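Long-range contacts in pectinesterase (Sitophilus oryzae, PDB 4PMH), which hydrolyses the methyl esters of pectin, releasing methanol and leaving de-esterified galacturonate in the chain, probably as part of the weevil's digestion of plant cell walls: residues A109-S114 against G142-S147; T240-A245 against T275-W280; K285-R290 against I322-G327. One frame throughout, in Å; residues are numbered along the deposited sequence.

Contact 1: A109-S114 against G142-S147; sequences AQTTPS and GTIGTS
The backbone carbonyl of A109 takes the N-H of G145 in its own plane, on a lone pair, with A109 O 2.9 Å from G145 N. Two residues on, T111 O receives I144 N at the same length, 2.9 Å, but almost head-on to the carbonyl. T143 CA comes 3.3 Å from T111 O in a CA-H...O contact, and T143 CB packs on A109 O. The I144 side chain packs against T111 and P113. Its CG1 sits between the backbone N and the carbonyl carbon (chi1 63°), which leaves CD1 against T111 CB at 3.7 Å while CG2 slides past P113 CG at 4.1 Å. Both segments are loops running into short helices, 113-120 and 145-148, beside the probable substrate-binding site of the right-handed parallel beta-helix typical of pectinesterases. T112 is the N-cap of the first helix, its OG1 accepting from A115 N. Outside the two segments, Q110 NE2 is hydrogen-bonded to Q177 OE1, a residue that by similarity binds substrate, and T146 touches D200, the probable proton donor.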
loop_
_atom_site.group_PDB
_atom_site.type_symbol
_atom_site.label_atom_id
_atom_site.label_comp_id
_atom_site.label_asym_id
_atom_site.label_seq_id
_atom_site.Cartn_x
_atom_site.Cartn_y
_atom_site.Cartn_z
ATOM N N ALA A 109 13.645 6.638 -4.554
ATOM C CA ALA A 109 14.217 7.141 -3.293
ATOM C C ALA A 109 15.616 7.722 -3.514
ATOM O O ALA A 109 16.052 8.605 -2.766
ATOM C CB ALA A 109 14.302 6.035 -2.266
ATOM N N GLN A 110 16.302 7.213 -4.535
ATOM C CA GLN A 110 17.689 7.591 -4.814
ATOM C C GLN A 110 17.795 8.940 -5.524
ATOM O O GLN A 110 18.899 9.463 -5.715
ATOM C CB GLN A 110 18.367 6.466 -5.616
ATOM C CG GLN A 110 18.657 5.189 -4.815
ATOM C CD GLN A 110 17.419 4.385 -4.393
ATOM O OE1 GLN A 110 16.364 4.399 -5.053
ATOM N NE2 GLN A 110 17.562 3.645 -3.298
ATOM N N THR A 111 16.656 9.503 -5.933
ATOM C CA THR A 111 16.616 10.832 -6.508
ATOM C C THR A 111 17.342 11.853 -5.649
ATOM O O THR A 111 17.140 11.927 -4.437
ATOM C CB THR A 111 15.153 11.298 -6.678
ATOM O OG1 THR A 111 14.466 10.389 -7.540
ATOM C CG2 THR A 111 15.092 12.676 -7.281
ATOM N N THR A 112 18.173 12.678 -6.265
ATOM C CA THR A 112 18.802 13.721 -5.488
ATOM C C THR A 112 17.798 14.830 -5.233
ATOM O O THR A 112 16.898 15.040 -6.026
ATOM C CB THR A 112 20.035 14.338 -6.178
ATOM O OG1 THR A 112 19.613 15.123 -7.285
ATOM C CG2 THR A 112 21.004 13.265 -6.627
ATOM N N PRO A 113 17.955 15.552 -4.114
ATOM C CA PRO A 113 17.102 16.703 -3.859
ATOM C C PRO A 113 17.104 17.773 -4.935
ATOM O O PRO A 113 16.057 18.369 -5.180
ATOM C CB PRO A 113 17.650 17.253 -2.547
ATOM C CG PRO A 113 18.095 16.022 -1.846
ATOM C CD PRO A 113 18.731 15.189 -2.923
ATOM N N SER A 114 18.240 18.016 -5.592
ATOM C CA SER A 114 18.232 18.962 -6.709
ATOM C C SER A 114 17.303 18.513 -7.838
ATOM O O SER A 114 16.533 19.312 -8.380
ATOM C CB SER A 114 19.635 19.197 -7.267
ATOM O OG SER A 114 20.507 19.557 -6.213
ATOM N N GLY A 142 21.698 14.600 -0.688
ATOM C CA GLY A 142 22.136 13.352 -1.313
ATOM C C GLY A 142 21.036 12.569 -1.996
ATOM O O GLY A 142 21.057 12.363 -3.220
ATOM N N THR A 143 20.095 12.073 -1.201
ATOM C CA THR A 143 18.906 11.412 -1.742
ATOM C C THR A 143 17.686 11.849 -0.941
ATOM O O THR A 143 17.813 12.230 0.215
ATOM C CB THR A 143 19.031 9.885 -1.679
ATOM O OG1 THR A 143 19.043 9.453 -0.310
ATOM C CG2 THR A 143 20.296 9.401 -2.384
ATOM N N ILE A 144 16.510 11.797 -1.563
ATOM C CA ILE A 144 15.284 12.197 -0.888
ATOM C C ILE A 144 14.723 11.079 0.003
ATOM O O ILE A 144 14.034 11.354 1.007
ATOM C CB ILE A 144 14.203 12.681 -1.891
ATOM C CG1 ILE A 144 13.778 11.552 -2.830
ATOM C CG2 ILE A 144 14.719 13.900 -2.647
ATOM C CD1 ILE A 144 12.758 11.946 -3.880
ATOM N N GLY A 145 15.017 9.826 -0.366
ATOM C CA GLY A 145 14.613 8.660 0.412
ATOM C C GLY A 145 13.204 8.158 0.126
ATOM O O GLY A 145 12.456 8.735 -0.697
ATOM N N THR A 146 12.844 7.075 0.800
ATOM C CA THR A 146 11.659 6.291 0.433
ATOM C C THR A 146 10.334 7.054 0.586
ATOM O O THR A 146 9.527 7.102 -0.361
ATOM C CB THR A 146 11.639 4.941 1.177
ATOM O OG1 THR A 146 12.835 4.211 0.846
ATOM C CG2 THR A 146 10.428 4.100 0.777
ATOM N N SER A 147 10.114 7.669 1.737
ATOM C CA SER A 147 8.913 8.491 1.909
ATOM C C SER A 147 8.823 9.604 0.859
ATOM O O SER A 147 7.756 9.848 0.342
ATOM C CB SER A 147 8.848 9.122 3.306
ATOM O OG SER A 147 8.993 8.152 4.307
#

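Contact 2: T240-A245 against T275-W280; sequences TFYVKA and TGDSAW
Y242 lays one face of its ring flat on the backbone of G276, whose CA stands 3.7 Å from the ring centroid and only 5° off the normal, a CH-pi contact. With CG anti to the backbone N (chi1 -167°), the ring reaches along the neighbouring strand until its hydroxyl meets D277. The OH donates to D277 OD1 over 2.5 Å, arriving from above the carboxylate, whose plane is turned 81° from the ring. The other carboxylate oxygen, OD2, accepts A245 N at 2.6 Å on its anti side, so the D277 group is held from both oxygens. K244 NZ, not in contact with it, is near enough that its charge may favour the anionic form. These side chains decorate the joint between strands 240-243 and 273-276, parallel neighbours on successive coils of the beta-helix, paired through T275 N to F241 O, V243 N to T275 O and D277 N to V243 O. Away from Y242, V243 points into the interior and crosses W280 at about a right angle: CG1 lies over one face of the indole, offset toward its rim, 3.2 Å from NE1. That N-H donates to K244 O at 3.2 Å; the oxygen lies in the indole plane, although the N-H reaches it from above the carbonyl plane. A245 CB meets A279 CB at 4.0 Å, at the start of helix 278-283.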
loop_
_atom_site.group_PDB
_atom_site.type_symbol
_atom_site.label_atom_id
_atom_site.label_comp_id
_atom_site.label_asym_id
_atom_site.label_seq_id
_atom_site.Cartn_x
_atom_site.Cartn_y
_atom_site.Cartn_z
ATOM N N THR A 240 -6.655 -6.930 -7.103
ATOM C CA THR A 240 -5.739 -7.783 -7.828
ATOM C C THR A 240 -4.326 -7.312 -7.552
ATOM O O THR A 240 -4.049 -6.115 -7.673
ATOM C CB THR A 240 -6.010 -7.763 -9.352
ATOM O OG1 THR A 240 -7.311 -8.306 -9.617
ATOM C CG2 THR A 240 -4.992 -8.596 -10.112
ATOM N N PHE A 241 -3.455 -8.250 -7.188
ATOM C CA PHE A 241 -2.047 -7.976 -6.929
ATOM C C PHE A 241 -1.232 -8.704 -7.997
ATOM O O PHE A 241 -1.336 -9.943 -8.125
ATOM C CB PHE A 241 -1.640 -8.482 -5.536
ATOM C CG PHE A 241 -2.443 -7.892 -4.407
ATOM C CD1 PHE A 241 -3.647 -8.465 -4.026
ATOM C CD2 PHE A 241 -1.997 -6.762 -3.727
ATOM C CE1 PHE A 241 -4.400 -7.914 -2.989
ATOM C CE2 PHE A 241 -2.745 -6.199 -2.708
ATOM C CZ PHE A 241 -3.959 -6.778 -2.337
ATOM N N TYR A 242 -0.431 -7.959 -8.759
ATOM C CA TYR A 242 0.221 -8.498 -9.945
ATOM C C TYR A 242 1.734 -8.375 -9.820
ATOM O O TYR A 242 2.266 -7.268 -9.743
ATOM C CB TYR A 242 -0.271 -7.752 -11.191
ATOM C CG TYR A 242 0.096 -8.418 -12.488
ATOM C CD1 TYR A 242 1.357 -8.255 -13.026
ATOM C CD2 TYR A 242 -0.821 -9.227 -13.168
ATOM C CE1 TYR A 242 1.711 -8.879 -14.200
ATOM C CE2 TYR A 242 -0.477 -9.863 -14.356
ATOM C CZ TYR A 242 0.797 -9.685 -14.860
ATOM O OH TYR A 242 1.180 -10.275 -16.045
ATOM N N VAL A 243 2.408 -9.509 -9.799
ATOM C CA VAL A 243 3.849 -9.561 -9.657
ATOM C C VAL A 243 4.465 -9.455 -11.039
ATOM O O VAL A 243 4.319 -10.352 -11.853
ATOM C CB VAL A 243 4.316 -10.860 -9.017
ATOM C CG1 VAL A 243 5.819 -10.822 -8.771
ATOM C CG2 VAL A 243 3.578 -11.085 -7.708
ATOM N N LYS A 244 5.148 -8.352 -11.282
ATOM C CA LYS A 244 5.724 -8.077 -12.577
ATOM C C LYS A 244 7.047 -8.787 -12.727
ATOM O O LYS A 244 7.756 -9.020 -11.758
ATOM C CB LYS A 244 5.946 -6.576 -12.752
ATOM C CG LYS A 244 4.680 -5.789 -13.064
ATOM C CD LYS A 244 4.986 -4.432 -13.690
ATOM C CE LYS A 244 5.484 -4.538 -15.126
ATOM N NZ LYS A 244 4.418 -4.727 -16.152
ATOM N N ALA A 245 7.378 -9.109 -13.972
ATOM C CA ALA A 245 8.624 -9.793 -14.296
ATOM C C ALA A 245 9.564 -8.924 -15.150
ATOM O O ALA A 245 10.696 -9.334 -15.444
ATOM C CB ALA A 245 8.307 -11.102 -15.012
ATOM N N THR A 275 -1.534 -12.718 -8.509
ATOM C CA THR A 275 -1.099 -13.275 -9.772
ATOM C C THR A 275 0.140 -12.533 -10.262
ATOM O O THR A 275 0.763 -11.762 -9.516
ATOM C CB THR A 275 -2.261 -13.197 -10.789
ATOM O OG1 THR A 275 -1.940 -13.963 -11.949
ATOM C CG2 THR A 275 -2.564 -11.764 -11.186
ATOM N N GLY A 276 0.508 -12.765 -11.509
ATOM C CA GLY A 276 1.673 -12.094 -12.040
ATOM C C GLY A 276 2.005 -12.586 -13.419
ATOM O O GLY A 276 1.242 -13.352 -14.009
ATOM N N ASP A 277 3.164 -12.137 -13.904
ATOM C CA ASP A 277 3.672 -12.524 -15.207
ATOM C C ASP A 277 3.976 -14.009 -15.237
ATOM O O ASP A 277 4.378 -14.592 -14.228
ATOM C CB ASP A 277 4.952 -11.741 -15.563
ATOM C CG ASP A 277 4.678 -10.311 -16.016
ATOM O OD1 ASP A 277 3.607 -10.026 -16.629
ATOM O OD2 ASP A 277 5.560 -9.449 -15.758
ATOM N N SER A 278 3.824 -14.583 -16.430
ATOM C CA SER A 278 3.936 -16.024 -16.686
ATOM C C SER A 278 5.266 -16.584 -16.265
ATOM O O SER A 278 5.359 -17.736 -15.870
ATOM C CB SER A 278 3.755 -16.296 -18.186
ATOM O OG SER A 278 2.758 -15.445 -18.718
ATOM N N ALA A 279 6.304 -15.766 -16.369
ATOM C CA ALA A 279 7.628 -16.173 -15.941
ATOM C C ALA A 279 7.619 -16.785 -14.530
ATOM O O ALA A 279 8.246 -17.828 -14.315
ATOM C CB ALA A 279 8.586 -14.993 -16.024
ATOM N N TRP A 280 6.893 -16.153 -13.597
ATOM C CA TRP A 280 6.778 -16.637 -12.202
ATOM C C TRP A 280 6.017 -17.956 -12.102
ATOM O O TRP A 280 6.261 -18.738 -11.182
ATOM C CB TRP A 280 6.045 -15.625 -11.305
ATOM C CG TRP A 280 6.701 -14.316 -11.232
ATOM C CD1 TRP A 280 6.211 -13.139 -11.682
ATOM C CD2 TRP A 280 7.989 -14.047 -10.691
ATOM N NE1 TRP A 280 7.114 -12.133 -11.448
ATOM C CE2 TRP A 280 8.221 -12.665 -10.840
ATOM C CE3 TRP A 280 8.970 -14.840 -10.078
ATOM C CZ2 TRP A 280 9.399 -12.054 -10.414
ATOM C CZ3 TRP A 280 10.147 -14.237 -9.661
ATOM C CH2 TRP A 280 10.350 -12.860 -9.821
#

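Contact 3: K285-R290 against I322-G327; sequences KAYLGR and IINTSG
A286 O takes N324 N at 3.1 Å, nearly end-on to the carbonyl, and the CA-H of I323, whose CA lies 3.2 Å from this oxygen. A286 N gives weakly to I322 O, completing the single bridge of A286 with I323. Beside this bridge, I323 crosses L288 obliquely, its CG2 against L288 CD2 at 3.7 Å and CD1 against CG. N324 OD1 receives G327 N at 3.2 Å, from above the amide plane (64° out of it), and more weakly S326 N; the bond three residues on makes an Asx motif. Having CG anti to the backbone N (chi1 -169°) runs the N324 side chain alongside Y287, pointing the same way, with amide and ring planes 29° apart. The turn also delivers G327 O to the edge of the Y287 ring, in its plane and 3.3 Å from CE1. The chain turns a corner at L288, and beyond it R290, by similarity a substrate-binding residue, forms a salt bridge with D226, the probable nucleophile. Strand 286-290 itself lies between strands 252-257 and 329-330 of a parallel sheet, while I322 packs on W280 of helix 278-283.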
loop_
_atom_site.group_PDB
_atom_site.type_symbol
_atom_site.label_atom_id
_atom_site.label_comp_id
_atom_site.label_asym_id
_atom_site.label_seq_id
_atom_site.Cartn_x
_atom_site.Cartn_y
_atom_site.Cartn_z
ATOM N N LYS A 285 9.043 -18.665 -8.004
ATOM C CA LYS A 285 10.033 -17.956 -7.203
ATOM C C LYS A 285 9.507 -16.617 -6.681
ATOM O O LYS A 285 10.288 -15.701 -6.444
ATOM C CB LYS A 285 11.307 -17.714 -8.027
ATOM C CG LYS A 285 12.104 -18.977 -8.357
ATOM C CD LYS A 285 13.579 -18.689 -8.656
ATOM C CE LYS A 285 13.837 -18.137 -10.057
ATOM N NZ LYS A 285 15.250 -17.694 -10.255
ATOM N N ALA A 286 8.191 -16.477 -6.542
ATOM C CA ALA A 286 7.653 -15.345 -5.832
ATOM C C ALA A 286 7.202 -15.790 -4.441
ATOM O O ALA A 286 6.747 -16.943 -4.243
ATOM C CB ALA A 286 6.501 -14.739 -6.589
ATOM N N TYR A 287 7.326 -14.883 -3.480
ATOM C CA TYR A 287 6.772 -15.105 -2.141
ATOM C C TYR A 287 5.585 -14.191 -1.876
ATOM O O TYR A 287 5.525 -13.064 -2.350
ATOM C CB TYR A 287 7.817 -14.887 -1.098
ATOM C CG TYR A 287 8.993 -15.815 -1.248
ATOM C CD1 TYR A 287 8.965 -17.093 -0.702
ATOM C CD2 TYR A 287 10.136 -15.407 -1.928
ATOM C CE1 TYR A 287 10.045 -17.947 -0.826
ATOM C CE2 TYR A 287 11.230 -16.249 -2.052
ATOM C CZ TYR A 287 11.173 -17.514 -1.504
ATOM O OH TYR A 287 12.252 -18.332 -1.631
ATOM N N LEU A 288 4.629 -14.699 -1.116
ATOM C CA LEU A 288 3.499 -13.899 -0.695
ATOM C C LEU A 288 3.931 -12.767 0.248
ATOM O O LEU A 288 3.338 -11.688 0.224
ATOM C CB LEU A 288 2.464 -14.782 0.002
ATOM C CG LEU A 288 1.743 -15.795 -0.887
ATOM C CD1 LEU A 288 0.783 -16.632 -0.042
ATOM C CD2 LEU A 288 0.995 -15.133 -2.047
ATOM N N GLY A 289 4.948 -12.999 1.080
ATOM C CA GLY A 289 5.314 -11.982 2.038
ATOM C C GLY A 289 6.593 -12.202 2.814
ATOM O O GLY A 289 7.163 -13.306 2.828
ATOM N N ARG A 290 7.042 -11.111 3.430
ATOM C CA ARG A 290 8.079 -11.130 4.445
ATOM C C ARG A 290 7.837 -9.982 5.422
ATOM O O ARG A 290 7.217 -8.979 5.085
ATOM C CB ARG A 290 9.467 -10.991 3.826
ATOM C CG ARG A 290 9.783 -9.635 3.214
ATOM C CD ARG A 290 11.157 -9.681 2.554
ATOM N NE ARG A 290 11.487 -8.447 1.861
ATOM C CZ ARG A 290 12.722 -8.061 1.542
ATOM N NH1 ARG A 290 13.775 -8.825 1.804
ATOM N NH2 ARG A 290 12.911 -6.900 0.942
ATOM N N ILE A 322 2.224 -18.830 -9.019
ATOM C CA ILE A 322 3.418 -18.031 -9.212
ATOM C C ILE A 322 4.287 -18.072 -7.957
ATOM O O ILE A 322 5.410 -17.579 -7.958
ATOM C CB ILE A 322 3.039 -16.578 -9.527
ATOM C CG1 ILE A 322 2.203 -15.973 -8.393
ATOM C CG2 ILE A 322 2.250 -16.527 -10.834
ATOM C CD1 ILE A 322 2.180 -14.467 -8.388
ATOM N N ILE A 323 3.765 -18.672 -6.887
ATOM C CA ILE A 323 4.461 -18.673 -5.605
ATOM C C ILE A 323 5.048 -20.020 -5.256
ATOM O O ILE A 323 4.672 -21.070 -5.805
ATOM C CB ILE A 323 3.549 -18.233 -4.437
ATOM C CG1 ILE A 323 2.368 -19.207 -4.262
ATOM C CG2 ILE A 323 3.058 -16.811 -4.663
ATOM C CD1 ILE A 323 1.871 -19.307 -2.839
ATOM N N ASN A 324 5.972 -19.966 -4.316
ATOM C CA ASN A 324 6.494 -21.145 -3.678
ATOM C C ASN A 324 5.413 -21.783 -2.797
ATOM O O ASN A 324 5.144 -21.329 -1.699
ATOM C CB ASN A 324 7.695 -20.769 -2.838
ATOM C CG ASN A 324 8.446 -21.972 -2.360
ATOM O OD1 ASN A 324 7.856 -23.011 -2.091
ATOM N ND2 ASN A 324 9.761 -21.847 -2.259
ATOM N N THR A 325 4.832 -22.858 -3.294
ATOM C CA THR A 325 3.626 -23.441 -2.722
ATOM C C THR A 325 3.869 -24.134 -1.373
ATOM O O THR A 325 2.936 -24.276 -0.567
ATOM C CB THR A 325 2.968 -24.382 -3.770
ATOM O OG1 THR A 325 1.886 -23.691 -4.404
ATOM C CG2 THR A 325 2.437 -25.664 -3.173
ATOM N N SER A 326 5.107 -24.564 -1.133
ATOM C CA SER A 326 5.489 -25.155 0.162
ATOM C C SER A 326 5.911 -24.106 1.209
ATOM O O SER A 326 5.748 -24.343 2.412
ATOM C CB SER A 326 6.639 -26.160 -0.008
ATOM O OG SER A 326 6.555 -26.838 -1.241
ATOM N N GLY A 327 6.457 -22.975 0.747
ATOM C CA GLY A 327 7.029 -21.944 1.617
ATOM C C GLY A 327 6.902 -20.535 1.043
ATOM O O GLY A 327 7.893 -19.933 0.588
#

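How the contacts relate
Contacts 2 and 3 adjoin, their centres about 12 Å apart, and I322 and W280 knit them together. The I322 CD1 methyl reaches T275 O at 3.3 Å and V243 CG2 at 3.7 Å, and W280 CZ3 comes 3.5 Å from K285 O. Helix 278-283 leads directly from one contact to the other. Contact 1 touches neither: its nearest atoms are about 17 Å from contact 2 and about 11 Å from contact 3, with centres about 28 and 31 Å away. Contacts 1 and 3 both reach probable active-site residues, the Y287 side chain lying about 8 Å from that of D226. In contact 2 the side chains of V243 and D226 are about 11 Å apart, and those of K244 and Q199, the probable transition-state stabiliser, about 10 Å.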